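Local coordinates for bifunctional protein PutA (Bdellovibrio bacteriovorus, PDB 5UR2) that probably oxidises proline to glutamate in two steps, joining a flavin-dependent proline dehydrogenase and an NAD-dependent L-glutamate gamma-semialdehyde dehydrogenase in one chain, at residues K481-L486 with F573-A577; G14-L18 with M440-L444; K741-I745 with Y960-E966; N52-F56 with H72-F77. One frame throughout, in Å; residues are numbered along the deposited sequence.

Contacts 2 and 4 of PutA involve its N-terminal helical region, while contacts 1 and 3 involve the aldehyde dehydrogenase part. Contact 4 (52-56 with 72-77) is nested within the long loop closed by contact 2 (14-18 with 440-444), a span that includes the whole eight-stranded proline dehydrogenase barrel. Contact 1, between helices 476-491 and 572-583, and then contact 3, on strands 742-746 and 965-973, follow along the chain. Contacts 2 and 3 lie on opposite sides of the chain's centre, about 68 Å apart between their centres, whereas contacts 1 and 3 are about 35 Å apart. None touches another. Contacts 3 and 4 both reach the second subunit, so that dimer contacts draw on sequence-distant regions.

Contact 1 (K481-L486 with F573-A577); sequences KMLKAL and FKLIA
Helix 476-491 packs on helix 572-583 of the aldehyde dehydrogenase part, and K481, M482 and A485 of the first helix gather round F573 and A577 of the second. The segment axes approach to 8.5 Å at a crossing angle of -59°, close enough for alanines to meet in the gap. K481 covers one face of the F573 ring as a CH-pi contact: its CB stands 3.6 Å from the ring centroid, almost exactly on the ring normal. Further out, K481 CD touches CE2 of the same ring before the lysine chain leads its amine away. M482 works at the ring's edge, where SD lies 5.3 Å from the F573 centroid in a Met-aromatic contact. With CG anti to the backbone N (chi1 -170°) and bends at the next two torsions, the methionine carries SD to within 3.5 Å of I576 CG2 and swings CE toward A577. Between these larger groups, A485 CB sits 3.9 Å from F573 CB and 4.1 Å from A577 CB, while L486 CD2 closes over A577 CB from the next position. Helix 587-611 extends the same core, with W587 against M482 and A590 against I576. The side chains meet through apolar atoms, with lysine contributing methylenes, so cohesion here probably rests on dispersion and the exclusion of water.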
loop_
_atom_site.group_PDB
_atom_site.type_symbol
_atom_site.label_atom_id
_atom_site.label_comp_id
_atom_site.label_asym_id
_atom_site.label_seq_id
_atom_site.Cartn_x
_atom_site.Cartn_y
_atom_site.Cartn_z
ATOM N N LYS B 481 32.072 23.405 -16.336
ATOM C CA LYS B 481 32.296 22.054 -15.824
ATOM C C LYS B 481 31.915 21.010 -16.857
ATOM O O LYS B 481 32.569 19.965 -16.964
ATOM C CB LYS B 481 31.508 21.828 -14.528
ATOM C CG LYS B 481 32.089 22.595 -13.348
ATOM C CD LYS B 481 31.321 22.340 -12.055
ATOM C CE LYS B 481 31.913 23.158 -10.909
ATOM N NZ LYS B 481 31.173 24.419 -10.681
ATOM N N MET B 482 30.846 21.271 -17.615
ATOM C CA MET B 482 30.422 20.338 -18.652
ATOM C C MET B 482 31.478 20.234 -19.738
ATOM O O MET B 482 31.851 19.132 -20.156
ATOM C CB MET B 482 29.086 20.788 -19.245
ATOM C CG MET B 482 28.436 19.777 -20.143
ATOM S SD MET B 482 27.973 18.318 -19.166
ATOM C CE MET B 482 29.196 17.134 -19.751
ATOM N N LEU B 483 31.988 21.384 -20.190
ATOM C CA LEU B 483 33.035 21.390 -21.208
ATOM C C LEU B 483 34.321 20.783 -20.663
ATOM O O LEU B 483 35.041 20.085 -21.383
ATOM C CB LEU B 483 33.269 22.824 -21.705
ATOM C CG LEU B 483 32.126 23.451 -22.518
ATOM C CD1 LEU B 483 32.268 24.977 -22.679
ATOM C CD2 LEU B 483 32.138 22.821 -23.899
ATOM N N LYS B 484 34.618 21.022 -19.387
ATOM C CA LYS B 484 35.777 20.381 -18.786
ATOM C C LYS B 484 35.599 18.864 -18.744
ATOM O O LYS B 484 36.515 18.113 -19.111
ATOM C CB LYS B 484 35.992 20.940 -17.378
ATOM C CG LYS B 484 37.178 20.367 -16.649
ATOM C CD LYS B 484 37.157 20.800 -15.203
ATOM C CE LYS B 484 38.070 19.912 -14.360
ATOM N NZ LYS B 484 38.138 20.341 -12.936
ATOM N N ALA B 485 34.412 18.392 -18.333
ATOM C CA ALA B 485 34.170 16.954 -18.250
ATOM C C ALA B 485 34.220 16.299 -19.628
ATOM O O ALA B 485 34.712 15.171 -19.769
ATOM C CB ALA B 485 32.814 16.679 -17.582
ATOM N N LEU B 486 33.691 16.978 -20.648
ATOM C CA LEU B 486 33.772 16.445 -22.005
ATOM C C LEU B 486 35.219 16.348 -22.473
ATOM O O LEU B 486 35.613 15.354 -23.093
ATOM C CB LEU B 486 32.953 17.311 -22.968
ATOM C CG LEU B 486 31.435 17.118 -22.849
ATOM C CD1 LEU B 486 30.697 18.314 -23.414
ATOM C CD2 LEU B 486 30.961 15.822 -23.543
ATOM N N PHE B 573 28.860 15.635 -13.618
ATOM C CA PHE B 573 29.342 16.069 -14.926
ATOM C C PHE B 573 30.094 14.956 -15.647
ATOM O O PHE B 573 29.973 14.810 -16.873
ATOM C CB PHE B 573 30.220 17.314 -14.770
ATOM C CG PHE B 573 29.436 18.532 -14.393
ATOM C CD1 PHE B 573 28.780 19.268 -15.361
ATOM C CD2 PHE B 573 29.299 18.899 -13.068
ATOM C CE1 PHE B 573 28.023 20.365 -15.016
ATOM C CE2 PHE B 573 28.550 20.004 -12.714
ATOM C CZ PHE B 573 27.907 20.740 -13.688
ATOM N N LYS B 574 30.870 14.158 -14.910
ATOM C CA LYS B 574 31.578 13.047 -15.540
ATOM C C LYS B 574 30.584 12.021 -16.093
ATOM O O LYS B 574 30.794 11.447 -17.173
ATOM C CB LYS B 574 32.542 12.426 -14.520
ATOM C CG LYS B 574 33.533 11.415 -15.078
ATOM C CD LYS B 574 34.473 10.882 -13.989
ATOM C CE LYS B 574 35.517 9.896 -14.559
ATOM N NZ LYS B 574 34.948 8.558 -14.929
ATOM N N LEU B 575 29.463 11.827 -15.389
ATOM C CA LEU B 575 28.437 10.888 -15.834
ATOM C C LEU B 575 27.698 11.413 -17.056
ATOM O O LEU B 575 27.359 10.638 -17.954
ATOM C CB LEU B 575 27.456 10.597 -14.696
ATOM C CG LEU B 575 28.081 9.877 -13.501
ATOM C CD1 LEU B 575 27.120 9.778 -12.318
ATOM C CD2 LEU B 575 28.548 8.495 -13.951
ATOM N N ILE B 576 27.430 12.719 -17.109
ATOM C CA ILE B 576 26.814 13.285 -18.307
ATOM C C ILE B 576 27.717 13.079 -19.510
ATOM O O ILE B 576 27.284 12.590 -20.563
ATOM C CB ILE B 576 26.498 14.777 -18.112
ATOM C CG1 ILE B 576 25.382 14.953 -17.095
ATOM C CG2 ILE B 576 26.115 15.416 -19.443
ATOM C CD1 ILE B 576 25.128 16.410 -16.715
ATOM N N ALA B 577 28.992 13.432 -19.362
ATOM C CA ALA B 577 29.904 13.372 -20.499
ATOM C C ALA B 577 29.942 11.973 -21.104
ATOM O O ALA B 577 29.943 11.828 -22.334
ATOM C CB ALA B 577 31.304 13.829 -20.082
#

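Contact 2 (G14-L18 with M440-L444); sequences GEEIL and MAELL
M440 runs out nearly straight toward L18, its chi1 of -165° placing CG anti to the backbone N and chi2 continuing the extension, before a turn at chi3 sets the terminal methyl down on the leucine. L444 takes the other choice: with chi1 at -64°, its CG stands beside the backbone N and its branched end is delivered to the backbone of G14 and E15. The M440 and L18 side chains meet tip to tip. The methionine CE is 3.4 Å from L18 CB and equally near L18 CD1, both tighter than ordinary carbon contacts, so the methyl is tightly packed. Behind it, M440 SD rests 3.5 Å from E15 CG, so that the glutamate contributes its aliphatic stem. That stem has a second neighbour in L444 CD1, 3.8 Å from E15 CG. The same methyl lies 3.7 Å from G14 C, while L444 CD2 comes within 3.9 Å of G14 CA; lacking a side chain, G14 lets the leucine settle directly on the helix backbone. V357, on the barrel helix 357-369, completes the cluster by touching both L18 and L444, and R358 NH1 hydrogen-bonds to L444 O. The segment axes remain 11.0 Å apart at their closest, crossing at 118°, a spacing filled by long side chains. This is apolar helix-helix packing, through which the N-terminal helix 6-22 is joined to the short helix 440-444 beyond the last strand of the flavin-binding proline dehydrogenase barrel; the side chain of L444 is about 11 Å from the modified flavin.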
loop_
_atom_site.group_PDB
_atom_site.type_symbol
_atom_site.label_atom_id
_atom_site.label_comp_id
_atom_site.label_asym_id
_atom_site.label_seq_id
_atom_site.Cartn_x
_atom_site.Cartn_y
_atom_site.Cartn_z
ATOM N N GLY B 14 0.479 60.756 -0.857
ATOM C CA GLY B 14 -0.527 59.785 -1.256
ATOM C C GLY B 14 -1.936 60.226 -0.907
ATOM O O GLY B 14 -2.877 60.006 -1.678
ATOM N N GLU B 15 -2.098 60.889 0.243
ATOM C CA GLU B 15 -3.414 61.391 0.622
ATOM C C GLU B 15 -3.895 62.467 -0.343
ATOM O O GLU B 15 -5.083 62.508 -0.687
ATOM C CB GLU B 15 -3.381 61.927 2.055
ATOM C CG GLU B 15 -3.250 60.840 3.117
ATOM C CD GLU B 15 -3.111 61.408 4.522
ATOM O OE1 GLU B 15 -2.964 62.638 4.648
ATOM O OE2 GLU B 15 -3.155 60.626 5.499
ATOM N N GLU B 16 -2.988 63.337 -0.807
ATOM C CA GLU B 16 -3.367 64.325 -1.814
ATOM C C GLU B 16 -3.818 63.657 -3.102
ATOM O O GLU B 16 -4.852 64.029 -3.669
ATOM C CB GLU B 16 -2.202 65.268 -2.102
ATOM C CG GLU B 16 -2.458 66.227 -3.264
ATOM C CD GLU B 16 -1.225 67.047 -3.639
ATOM O OE1 GLU B 16 -0.217 66.986 -2.893
ATOM O OE2 GLU B 16 -1.277 67.765 -4.666
ATOM N N ILE B 17 -3.079 62.635 -3.552
ATOM C CA ILE B 17 -3.409 61.960 -4.805
ATOM C C ILE B 17 -4.780 61.306 -4.714
ATOM O O ILE B 17 -5.602 61.424 -5.631
ATOM C CB ILE B 17 -2.307 60.939 -5.165
ATOM C CG1 ILE B 17 -1.014 61.668 -5.549
ATOM C CG2 ILE B 17 -2.779 59.972 -6.247
ATOM C CD1 ILE B 17 0.180 60.738 -5.708
ATOM N N LEU B 18 -5.063 60.637 -3.599
ATOM C CA LEU B 18 -6.369 60.008 -3.433
ATOM C C LEU B 18 -7.483 61.045 -3.290
ATOM O O LEU B 18 -8.622 60.794 -3.707
ATOM C CB LEU B 18 -6.338 59.059 -2.237
ATOM C CG LEU B 18 -5.399 57.855 -2.430
ATOM C CD1 LEU B 18 -5.112 57.156 -1.119
ATOM C CD2 LEU B 18 -5.976 56.862 -3.409
ATOM N N MET B 440 -7.041 54.088 4.190
ATOM C CA MET B 440 -5.994 54.881 3.560
ATOM C C MET B 440 -4.653 54.675 4.243
ATOM O O MET B 440 -3.603 54.691 3.587
ATOM C CB MET B 440 -6.354 56.354 3.611
ATOM C CG MET B 440 -5.537 57.215 2.691
ATOM S SD MET B 440 -6.104 58.914 2.840
ATOM C CE MET B 440 -6.326 59.408 1.147
ATOM N N ALA B 441 -4.662 54.501 5.566
ATOM C CA ALA B 441 -3.411 54.283 6.281
ATOM C C ALA B 441 -2.762 52.967 5.865
ATOM O O ALA B 441 -1.546 52.912 5.657
ATOM C CB ALA B 441 -3.655 54.326 7.788
ATOM N N GLU B 442 -3.559 51.907 5.706
ATOM C CA GLU B 442 -3.014 50.639 5.239
ATOM C C GLU B 442 -2.530 50.754 3.801
ATOM O O GLU B 442 -1.500 50.182 3.443
ATOM C CB GLU B 442 -4.056 49.528 5.374
ATOM N N LEU B 443 -3.245 51.507 2.964
ATOM C CA LEU B 443 -2.851 51.613 1.562
ATOM C C LEU B 443 -1.544 52.369 1.383
ATOM O O LEU B 443 -0.828 52.131 0.407
ATOM C CB LEU B 443 -3.947 52.292 0.740
ATOM C CG LEU B 443 -5.275 51.556 0.491
ATOM C CD1 LEU B 443 -6.304 52.546 -0.068
ATOM C CD2 LEU B 443 -5.120 50.359 -0.436
ATOM N N LEU B 444 -1.227 53.299 2.277
ATOM C CA LEU B 444 -0.086 54.184 2.090
ATOM C C LEU B 444 1.093 53.869 2.997
ATOM O O LEU B 444 2.074 54.619 2.982
ATOM C CB LEU B 444 -0.512 55.639 2.311
ATOM C CG LEU B 444 -1.541 56.196 1.333
ATOM C CD1 LEU B 444 -1.784 57.647 1.674
ATOM C CD2 LEU B 444 -1.053 56.072 -0.108
#

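Contact 3 (K741-I745 with Y960-E966); sequences KRCII and YLKQYME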
loop_
_atom_site.group_PDB
_atom_site.type_symbol
_atom_site.label_atom_id
_atom_site.label_comp_id
_atom_site.label_asym_id
_atom_site.label_seq_id
_atom_site.Cartn_x
_atom_site.Cartn_y
_atom_site.Cartn_z
ATOM N N LYS B 741 9.824 -18.364 -12.018
ATOM C CA LYS B 741 10.473 -17.120 -12.395
ATOM C C LYS B 741 9.461 -15.990 -12.558
ATOM O O LYS B 741 8.329 -16.198 -13.013
ATOM C CB LYS B 741 11.283 -17.317 -13.680
ATOM C CG LYS B 741 12.620 -18.049 -13.436
ATOM C CD LYS B 741 13.390 -18.354 -14.706
ATOM C CE LYS B 741 14.665 -19.140 -14.355
ATOM N NZ LYS B 741 15.485 -19.613 -15.530
ATOM N N ARG B 742 9.853 -14.794 -12.135
ATOM C CA ARG B 742 9.048 -13.607 -12.347
ATOM C C ARG B 742 9.742 -12.705 -13.352
ATOM O O ARG B 742 10.939 -12.423 -13.211
ATOM C CB ARG B 742 8.813 -12.845 -11.053
ATOM C CG ARG B 742 8.179 -11.475 -11.334
ATOM C CD ARG B 742 7.693 -10.813 -10.085
ATOM N NE ARG B 742 6.572 -11.543 -9.514
ATOM C CZ ARG B 742 6.320 -11.604 -8.212
ATOM N NH1 ARG B 742 7.120 -10.970 -7.337
ATOM N NH2 ARG B 742 5.274 -12.307 -7.788
ATOM N N CYS B 743 8.984 -12.242 -14.349
ATOM C CA CYS B 743 9.477 -11.300 -15.352
ATOM C C CYS B 743 8.907 -9.913 -15.086
ATOM O O CYS B 743 7.698 -9.765 -14.898
ATOM C CB CYS B 743 9.091 -11.737 -16.758
ATOM S SG CYS B 743 9.880 -13.259 -17.277
ATOM N N ILE B 744 9.777 -8.910 -15.056
ATOM C CA ILE B 744 9.385 -7.512 -14.963
ATOM C C ILE B 744 9.796 -6.870 -16.285
ATOM O O ILE B 744 10.982 -6.589 -16.490
ATOM C CB ILE B 744 10.034 -6.826 -13.754
ATOM C CG1 ILE B 744 9.761 -7.639 -12.487
ATOM C CG2 ILE B 744 9.504 -5.393 -13.592
ATOM C CD1 ILE B 744 10.586 -7.214 -11.261
ATOM N N ILE B 745 8.826 -6.618 -17.178
ATOM C CA ILE B 745 9.083 -6.394 -18.603
ATOM C C ILE B 745 8.470 -5.071 -19.064
ATOM O O ILE B 745 7.285 -4.821 -18.829
ATOM C CB ILE B 745 8.498 -7.530 -19.462
ATOM C CG1 ILE B 745 9.047 -8.889 -19.047
ATOM C CG2 ILE B 745 8.800 -7.276 -20.929
ATOM C CD1 ILE B 745 10.475 -9.087 -19.395
ATOM N N TYR B 960 6.122 -0.860 -7.358
ATOM C CA TYR B 960 7.220 -1.413 -8.152
ATOM C C TYR B 960 8.153 -2.298 -7.324
ATOM O O TYR B 960 8.491 -3.414 -7.737
ATOM C CB TYR B 960 8.012 -0.298 -8.811
ATOM C CG TYR B 960 9.071 -0.830 -9.735
ATOM C CD1 TYR B 960 8.720 -1.403 -10.956
ATOM C CD2 TYR B 960 10.402 -0.776 -9.394
ATOM C CE1 TYR B 960 9.675 -1.900 -11.824
ATOM C CE2 TYR B 960 11.382 -1.268 -10.261
ATOM C CZ TYR B 960 11.006 -1.832 -11.472
ATOM O OH TYR B 960 11.949 -2.333 -12.330
ATOM N N LEU B 961 8.595 -1.806 -6.165
ATOM C CA LEU B 961 9.572 -2.531 -5.359
ATOM C C LEU B 961 9.069 -3.916 -4.938
ATOM O O LEU B 961 9.870 -4.860 -4.833
ATOM C CB LEU B 961 9.934 -1.703 -4.125
ATOM C CG LEU B 961 11.117 -2.194 -3.302
ATOM C CD1 LEU B 961 12.346 -2.318 -4.218
ATOM C CD2 LEU B 961 11.368 -1.241 -2.126
ATOM N N LYS B 962 7.758 -4.060 -4.710
ATOM C CA LYS B 962 7.185 -5.339 -4.289
ATOM C C LYS B 962 7.344 -6.441 -5.334
ATOM O O LYS B 962 7.328 -7.631 -4.978
ATOM C CB LYS B 962 5.701 -5.164 -3.957
ATOM C CG LYS B 962 5.440 -4.250 -2.745
ATOM C CD LYS B 962 3.951 -4.011 -2.587
ATOM C CE LYS B 962 3.655 -3.143 -1.401
ATOM N NZ LYS B 962 2.195 -3.056 -1.146
ATOM N N GLN B 963 7.485 -6.082 -6.609
ATOM C CA GLN B 963 7.707 -7.086 -7.653
ATOM C C GLN B 963 9.011 -7.850 -7.448
ATOM O O GLN B 963 9.171 -8.950 -7.989
ATOM C CB GLN B 963 7.721 -6.415 -9.028
ATOM C CG GLN B 963 6.371 -5.900 -9.515
ATOM C CD GLN B 963 5.481 -7.027 -9.990
ATOM O OE1 GLN B 963 4.723 -7.603 -9.213
ATOM N NE2 GLN B 963 5.616 -7.392 -11.264
ATOM N N TYR B 964 9.960 -7.264 -6.719
ATOM C CA TYR B 964 11.232 -7.895 -6.411
ATOM C C TYR B 964 11.197 -8.662 -5.095
ATOM O O TYR B 964 12.251 -9.098 -4.625
ATOM C CB TYR B 964 12.345 -6.836 -6.364
ATOM C CG TYR B 964 12.595 -6.192 -7.711
ATOM C CD1 TYR B 964 11.849 -5.095 -8.138
ATOM C CD2 TYR B 964 13.565 -6.701 -8.562
ATOM C CE1 TYR B 964 12.079 -4.511 -9.385
ATOM C CE2 TYR B 964 13.812 -6.130 -9.788
ATOM C CZ TYR B 964 13.072 -5.038 -10.199
ATOM O OH TYR B 964 13.346 -4.510 -11.438
ATOM N N MET B 965 10.009 -8.861 -4.515
ATOM C CA MET B 965 9.861 -9.453 -3.192
ATOM C C MET B 965 8.724 -10.466 -3.224
ATOM O O MET B 965 8.011 -10.594 -4.223
ATOM C CB MET B 965 9.626 -8.365 -2.115
ATOM C CG MET B 965 10.807 -7.415 -2.011
ATOM S SD MET B 965 10.739 -6.217 -0.654
ATOM C CE MET B 965 9.190 -5.412 -0.995
ATOM N N GLU B 966 8.605 -11.234 -2.135
ATOM C CA GLU B 966 7.494 -12.124 -1.854
ATOM C C GLU B 966 6.770 -11.649 -0.604
ATOM O O GLU B 966 7.416 -11.335 0.403
ATOM C CB GLU B 966 7.942 -13.590 -1.633
ATOM C CG GLU B 966 8.409 -14.332 -2.866
ATOM C CD GLU B 966 7.293 -14.602 -3.822
ATOM O OE1 GLU B 966 6.150 -14.845 -3.348
ATOM O OE2 GLU B 966 7.552 -14.563 -5.050
#
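R742 uses one guanidinium nitrogen for two backbone carbonyls: NH1 donates to Q963 O at 3.0 Å, with an N-H...O angle of 161°, and to M965 O at 3.3 Å on a more bent path. Both oxygens lie in the guanidinium plane, but they are met differently, Q963 O from above its carbonyl plane and M965 O nearly along the C=O axis. Q963 OE1 lies above one guanidinium face, toward its rim, with the two planes 16° apart. Beside this polar grip, I744 CD1 lies over a face of the Y964 ring in a CH-pi contact, 3.6 Å from the centroid, and I744 CG2 touches Y960 CE1 at 3.9 Å. R742 and I744 project from strand 742-746, which pairs in parallel with 711-717 in the Rossmann-type sheet of the aldehyde dehydrogenase and ends at E746, a predicted active-site residue. The tyrosine hydroxyls bond to each other, Y960 OH to Y964 OH at 2.7 Å, linking the rings that I744 touches. E966 OE2 adds an opposite charge near R742 NH2, although its salt bridge is to R632. Farther out, I951 of the second subunit packs on R742, and K962 forms a salt bridge with D959 of that subunit.

Contact 4 (N52-F56 with H72-F77); sequences NMFRF and HLKEYF
The hydroxyl of Y76, whose ring packs on R55, has two polar partners: R976 NH1 of the second subunit hydrogen-bonds to it, and R910 O of the same chain makes a weak bond. Within the pair of segments, Y76 CE1 lies 3.6 Å from R55 CB, and the R55 chain then extends away so that NH2 can bond to T974 O of the second subunit. F56 occupies the middle of the contact. With CG anti to the backbone N (chi1 -180°), its ring is thrown across to the partner helix, where L73 CD1 stands over a face at 3.8 Å from the centroid and F77 CE2 approaches the same face. Y76 CD2 meets the F56 ring at its edge, 3.7 Å from F56 CD1. F56, Y76 and F77 thus form an aromatic cluster between helices 47-59 and 66-76, an antiparallel helical hairpin of the PutA N-terminal region whose segment axes run at 158° and come no nearer than 10.4 Å. M53 folds back through bends at chi2 and chi3 to bring CE within 3.5 Å of F77 CZ, its sulfur making an oblique Met-aromatic contact with that ring. N52 CB joins it beside the same part of the ring, 3.9 Å from F77 CE1. Farther out, H72 NE2 hydrogen-bonds to D758 and E75 OE1 to S911, both in the aldehyde dehydrogenase part of the chain.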
loop_
_atom_site.group_PDB
_atom_site.type_symbol
_atom_site.label_atom_id
_atom_site.label_comp_id
_atom_site.label_asym_id
_atom_site.label_seq_id
_atom_site.Cartn_x
_atom_site.Cartn_y
_atom_site.Cartn_z
ATOM N N ASN B 52 -12.835 28.476 -14.012
ATOM C CA ASN B 52 -13.620 28.189 -15.206
ATOM C C ASN B 52 -13.818 29.430 -16.071
ATOM O O ASN B 52 -13.770 29.343 -17.304
ATOM C CB ASN B 52 -14.967 27.582 -14.818
ATOM C CG ASN B 52 -14.831 26.188 -14.238
ATOM O OD1 ASN B 52 -13.826 25.507 -14.450
ATOM N ND2 ASN B 52 -15.848 25.751 -13.507
ATOM N N MET B 53 -14.051 30.591 -15.459
ATOM C CA MET B 53 -14.288 31.780 -16.273
ATOM C C MET B 53 -13.019 32.193 -17.008
ATOM O O MET B 53 -13.078 32.579 -18.183
ATOM C CB MET B 53 -14.854 32.922 -15.425
ATOM C CG MET B 53 -15.111 34.220 -16.214
ATOM S SD MET B 53 -16.252 34.092 -17.634
ATOM C CE MET B 53 -17.778 33.625 -16.820
ATOM N N PHE B 54 -11.862 32.118 -16.341
ATOM C CA PHE B 54 -10.618 32.513 -17.002
ATOM C C PHE B 54 -10.217 31.522 -18.096
ATOM O O PHE B 54 -9.682 31.927 -19.135
ATOM C CB PHE B 54 -9.478 32.645 -15.986
ATOM C CG PHE B 54 -9.620 33.806 -15.027
ATOM C CD1 PHE B 54 -10.773 34.576 -14.983
ATOM C CD2 PHE B 54 -8.567 34.145 -14.185
ATOM C CE1 PHE B 54 -10.888 35.640 -14.095
ATOM C CE2 PHE B 54 -8.673 35.216 -13.299
ATOM C CZ PHE B 54 -9.828 35.960 -13.252
ATOM N N ARG B 55 -10.457 30.224 -17.881
ATOM C CA ARG B 55 -10.180 29.233 -18.915
ATOM C C ARG B 55 -11.119 29.399 -20.098
ATOM O O ARG B 55 -10.699 29.290 -21.259
ATOM C CB ARG B 55 -10.314 27.823 -18.343
ATOM C CG ARG B 55 -9.185 27.441 -17.404
ATOM C CD ARG B 55 -9.340 26.023 -16.889
ATOM N NE ARG B 55 -8.126 25.586 -16.205
ATOM C CZ ARG B 55 -8.013 24.430 -15.568
ATOM N NH1 ARG B 55 -9.048 23.603 -15.532
ATOM N NH2 ARG B 55 -6.876 24.107 -14.963
ATOM N N PHE B 56 -12.394 29.661 -19.822
ATOM C CA PHE B 56 -13.336 29.892 -20.908
ATOM C C PHE B 56 -12.901 31.087 -21.742
ATOM O O PHE B 56 -12.838 31.012 -22.974
ATOM C CB PHE B 56 -14.738 30.135 -20.362
ATOM C CG PHE B 56 -15.750 30.370 -21.434
ATOM C CD1 PHE B 56 -16.337 29.297 -22.079
ATOM C CD2 PHE B 56 -16.069 31.653 -21.848
ATOM C CE1 PHE B 56 -17.259 29.495 -23.086
ATOM C CE2 PHE B 56 -16.983 31.859 -22.861
ATOM C CZ PHE B 56 -17.579 30.780 -23.483
ATOM N N HIS B 72 -18.887 24.629 -25.220
ATOM C CA HIS B 72 -17.878 24.967 -24.216
ATOM C C HIS B 72 -18.511 25.658 -23.020
ATOM O O HIS B 72 -18.122 25.414 -21.869
ATOM C CB HIS B 72 -16.783 25.852 -24.820
ATOM C CG HIS B 72 -15.780 25.098 -25.636
ATOM N ND1 HIS B 72 -16.028 24.687 -26.925
ATOM C CD2 HIS B 72 -14.530 24.671 -25.340
ATOM C CE1 HIS B 72 -14.969 24.057 -27.396
ATOM N NE2 HIS B 72 -14.045 24.034 -26.454
ATOM N N LEU B 73 -19.500 26.517 -23.274
ATOM C CA LEU B 73 -20.176 27.214 -22.188
ATOM C C LEU B 73 -20.830 26.225 -21.230
ATOM O O LEU B 73 -20.613 26.288 -20.012
ATOM C CB LEU B 73 -21.200 28.188 -22.772
ATOM C CG LEU B 73 -21.593 29.381 -21.906
ATOM C CD1 LEU B 73 -20.377 30.195 -21.563
ATOM C CD2 LEU B 73 -22.607 30.238 -22.636
ATOM N N LYS B 74 -21.606 25.277 -21.772
ATOM C CA LYS B 74 -22.259 24.279 -20.930
ATOM C C LYS B 74 -21.233 23.480 -20.136
ATOM O O LYS B 74 -21.420 23.226 -18.939
ATOM C CB LYS B 74 -23.124 23.352 -21.791
ATOM N N GLU B 75 -20.126 23.095 -20.778
ATOM C CA GLU B 75 -19.127 22.269 -20.104
ATOM C C GLU B 75 -18.406 23.039 -19.008
ATOM O O GLU B 75 -18.084 22.473 -17.956
ATOM C CB GLU B 75 -18.119 21.729 -21.113
ATOM C CG GLU B 75 -18.727 20.807 -22.155
ATOM C CD GLU B 75 -17.685 20.321 -23.134
ATOM O OE1 GLU B 75 -16.483 20.355 -22.781
ATOM O OE2 GLU B 75 -18.058 19.920 -24.254
ATOM N N TYR B 76 -18.121 24.323 -19.237
ATOM C CA TYR B 76 -17.396 25.087 -18.226
ATOM C C TYR B 76 -18.307 25.536 -17.089
ATOM O O TYR B 76 -17.833 25.704 -15.959
ATOM C CB TYR B 76 -16.707 26.302 -18.854
ATOM C CG TYR B 76 -15.333 26.029 -19.453
ATOM C CD1 TYR B 76 -14.233 25.816 -18.640
ATOM C CD2 TYR B 76 -15.140 26.002 -20.828
ATOM C CE1 TYR B 76 -12.969 25.566 -19.178
ATOM C CE2 TYR B 76 -13.879 25.759 -21.377
ATOM C CZ TYR B 76 -12.799 25.542 -20.543
ATOM O OH TYR B 76 -11.547 25.306 -21.060
ATOM N N PHE B 77 -19.599 25.728 -17.363
ATOM C CA PHE B 77 -20.570 26.137 -16.343
ATOM C C PHE B 77 -21.826 25.260 -16.351
ATOM O O PHE B 77 -22.029 24.420 -15.469
ATOM C CB PHE B 77 -20.961 27.596 -16.556
ATOM C CG PHE B 77 -19.792 28.497 -16.879
ATOM C CD1 PHE B 77 -18.963 28.981 -15.871
ATOM C CD2 PHE B 77 -19.521 28.857 -18.194
ATOM C CE1 PHE B 77 -17.889 29.812 -16.172
ATOM C CE2 PHE B 77 -18.456 29.677 -18.497
ATOM C CZ PHE B 77 -17.635 30.155 -17.482
#